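Local coordinates for protein titin (Homo sapiens, PDB 2ILL) that forms giant elastic filaments that span half-sarcomeres of striated muscle, here represented by two tandem immunoglobulin-like domains joined end to end, at residues Asn19-Cys24 with Gln61-Ser66. Numbering follows the deposited sequence.
Sequences NATLVC and QLIIAS
Ala-20 and Ile-64 face each other as an antiparallel hydrogen-bonded pair: Ala-20 N donates to Ile-64 O and Ile-64 N to Ala-20 O, each at 2.7 Å. Two residues along, Leu-22 and Leu-62 repeat the pattern, with a 2.8 Å bond from Leu-22 N to Leu-62 O and a more bent return bond from Leu-62 N to Leu-22 O. The side chains of these four residues share the buried face. Leu-22 CD1 meets Ile-64 CD1 at 4.0 Å, a diagonal contact between branched aliphatic groups that fill the interior, while the small Ala-20 fits close beside Leu-12.

Thr-21, Val-23, Gln-61 and Ile-63 occupy the opposite, more open face, where beta-branched and long polar residues suit an extended chain partly in solvent. Thr-21 directs CG2 away from its own backbone N, bringing the methyl 3.6 Å from Gln-61 CG. The glutamine chain runs alongside Val-23, and its amide NE2 is held by Gln-53 of the neighbouring strand 50-55. Where the strand pairing ends, Asn-19 extends the ladder with its side chain: CG sits beside its own backbone N (chi1 -70°), and OD1 accepts the N-H of Ser-66, with OD1 3.2 Å from Ser-66 N, in the carbonyl plane with an N-H...O angle of 163°. An amide oxygen thus takes the place of a backbone carbonyl.

Further out, Tyr-75 of strand 74-81, in the facing sheet, covers Leu-22 and Ile-64, while Ile-52 of the adjacent strand 50-55 flanks Leu-62 on the same sheet. Backbone hydrogen bonds between Gln-61 and Gln-53 and between Ile-63 and Arg-51 continue the sheet into that strand. This is the pairing of the B and E strands in the A-B-E-D sheet of an I-set immunoglobulin beta-sandwich.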
loop_
_atom_site.group_PDB
_atom_site.type_symbol
_atom_site.label_atom_id
_atom_site.label_comp_id
_atom_site.label_asym_id
_atom_site.label_seq_id
_atom_site.Cartn_x
_atom_site.Cartn_y
_atom_site.Cartn_z
ATOM N N ASN A 19 -13.576 1.954 3.456
ATOM C CA ASN A 19 -13.723 3.077 4.345
ATOM C C ASN A 19 -13.156 2.624 5.685
ATOM O O ASN A 19 -13.449 1.519 6.129
ATOM C CB ASN A 19 -15.194 3.501 4.495
ATOM C CG ASN A 19 -15.750 4.147 3.238
ATOM O OD1 ASN A 19 -15.011 4.527 2.310
ATOM N ND2 ASN A 19 -17.070 4.205 3.158
ATOM N N ALA A 20 -12.353 3.470 6.318
ATOM C CA ALA A 20 -11.913 3.190 7.661
ATOM C C ALA A 20 -12.689 4.114 8.628
ATOM O O ALA A 20 -12.820 5.366 8.392
ATOM C CB ALA A 20 -10.437 3.369 7.753
ATOM N N THR A 21 -13.248 3.475 9.656
ATOM C CA THR A 21 -13.920 4.129 10.756
ATOM C C THR A 21 -13.223 4.035 12.107
ATOM O O THR A 21 -13.122 3.000 12.704
ATOM C CB THR A 21 -15.369 3.686 10.835
ATOM O OG1 THR A 21 -15.871 3.670 9.521
ATOM C CG2 THR A 21 -16.256 4.677 11.696
ATOM N N LEU A 22 -12.843 5.197 12.632
ATOM C CA LEU A 22 -12.247 5.374 13.954
ATOM C C LEU A 22 -13.333 5.875 14.920
ATOM O O LEU A 22 -14.038 6.788 14.580
ATOM C CB LEU A 22 -11.110 6.360 13.855
ATOM C CG LEU A 22 -9.805 5.842 13.221
ATOM C CD1 LEU A 22 -10.021 5.397 11.816
ATOM C CD2 LEU A 22 -8.828 6.953 13.158
ATOM N N VAL A 23 -13.550 5.204 16.061
ATOM C CA VAL A 23 -14.612 5.572 16.965
ATOM C C VAL A 23 -14.095 5.596 18.363
ATOM O O VAL A 23 -13.227 4.811 18.732
ATOM C CB VAL A 23 -15.760 4.577 17.008
ATOM C CG1 VAL A 23 -16.971 5.149 17.815
ATOM C CG2 VAL A 23 -16.138 4.196 15.680
ATOM N N CYS A 24 -14.661 6.495 19.141
ATOM C CA CYS A 24 -14.332 6.625 20.553
ATOM C C CYS A 24 -15.515 7.163 21.333
ATOM O O CYS A 24 -16.499 7.596 20.774
ATOM C CB CYS A 24 -13.074 7.450 20.710
ATOM S SG CYS A 24 -13.201 9.217 20.359
ATOM N N GLN A 61 -16.860 9.823 15.762
ATOM C CA GLN A 61 -16.349 8.911 14.742
ATOM C C GLN A 61 -15.813 9.660 13.557
ATOM O O GLN A 61 -16.324 10.697 13.208
ATOM C CB GLN A 61 -17.423 7.841 14.538
ATOM C CG GLN A 61 -17.838 7.443 13.262
ATOM C CD GLN A 61 -18.959 6.411 13.311
ATOM O OE1 GLN A 61 -18.906 5.415 14.062
ATOM N NE2 GLN A 61 -19.986 6.635 12.499
ATOM N N LEU A 62 -14.624 9.277 13.105
ATOM C CA LEU A 62 -14.060 9.705 11.859
ATOM C C LEU A 62 -14.060 8.531 10.825
ATOM O O LEU A 62 -13.527 7.469 11.098
ATOM C CB LEU A 62 -12.625 10.126 12.070
ATOM C CG LEU A 62 -11.755 10.481 10.858
ATOM C CD1 LEU A 62 -12.229 11.755 10.247
ATOM C CD2 LEU A 62 -10.262 10.575 11.295
ATOM N N ILE A 63 -14.595 8.806 9.641
ATOM C CA ILE A 63 -14.621 7.923 8.451
ATOM C C ILE A 63 -13.730 8.533 7.401
ATOM O O ILE A 63 -13.929 9.637 6.964
ATOM C CB ILE A 63 -15.976 7.769 7.887
ATOM C CG1 ILE A 63 -16.941 7.447 9.024
ATOM C CG2 ILE A 63 -16.048 6.579 6.791
ATOM C CD1 ILE A 63 -18.433 7.674 8.669
ATOM N N ILE A 64 -12.707 7.756 7.078
ATOM C CA ILE A 64 -11.721 8.038 6.108
ATOM C C ILE A 64 -12.117 7.120 4.913
ATOM O O ILE A 64 -12.172 5.876 5.032
ATOM C CB ILE A 64 -10.324 7.619 6.632
ATOM C CG1 ILE A 64 -10.086 8.179 8.020
ATOM C CG2 ILE A 64 -9.256 8.089 5.624
ATOM C CD1 ILE A 64 -8.845 7.638 8.703
ATOM N N ALA A 65 -12.414 7.750 3.791
ATOM C CA ALA A 65 -12.911 7.026 2.651
ATOM C C ALA A 65 -11.759 6.438 1.864
ATOM O O ALA A 65 -10.600 6.900 1.931
ATOM C CB ALA A 65 -13.772 7.906 1.757
ATOM N N SER A 66 -12.115 5.314 1.234
ATOM C CA SER A 66 -11.331 4.674 0.183
ATOM C C SER A 66 -9.879 4.696 0.504
ATOM O O SER A 66 -9.093 5.442 -0.100
ATOM C CB SER A 66 -11.647 5.311 -1.208
ATOM O OG SER A 66 -10.916 6.541 -1.421
#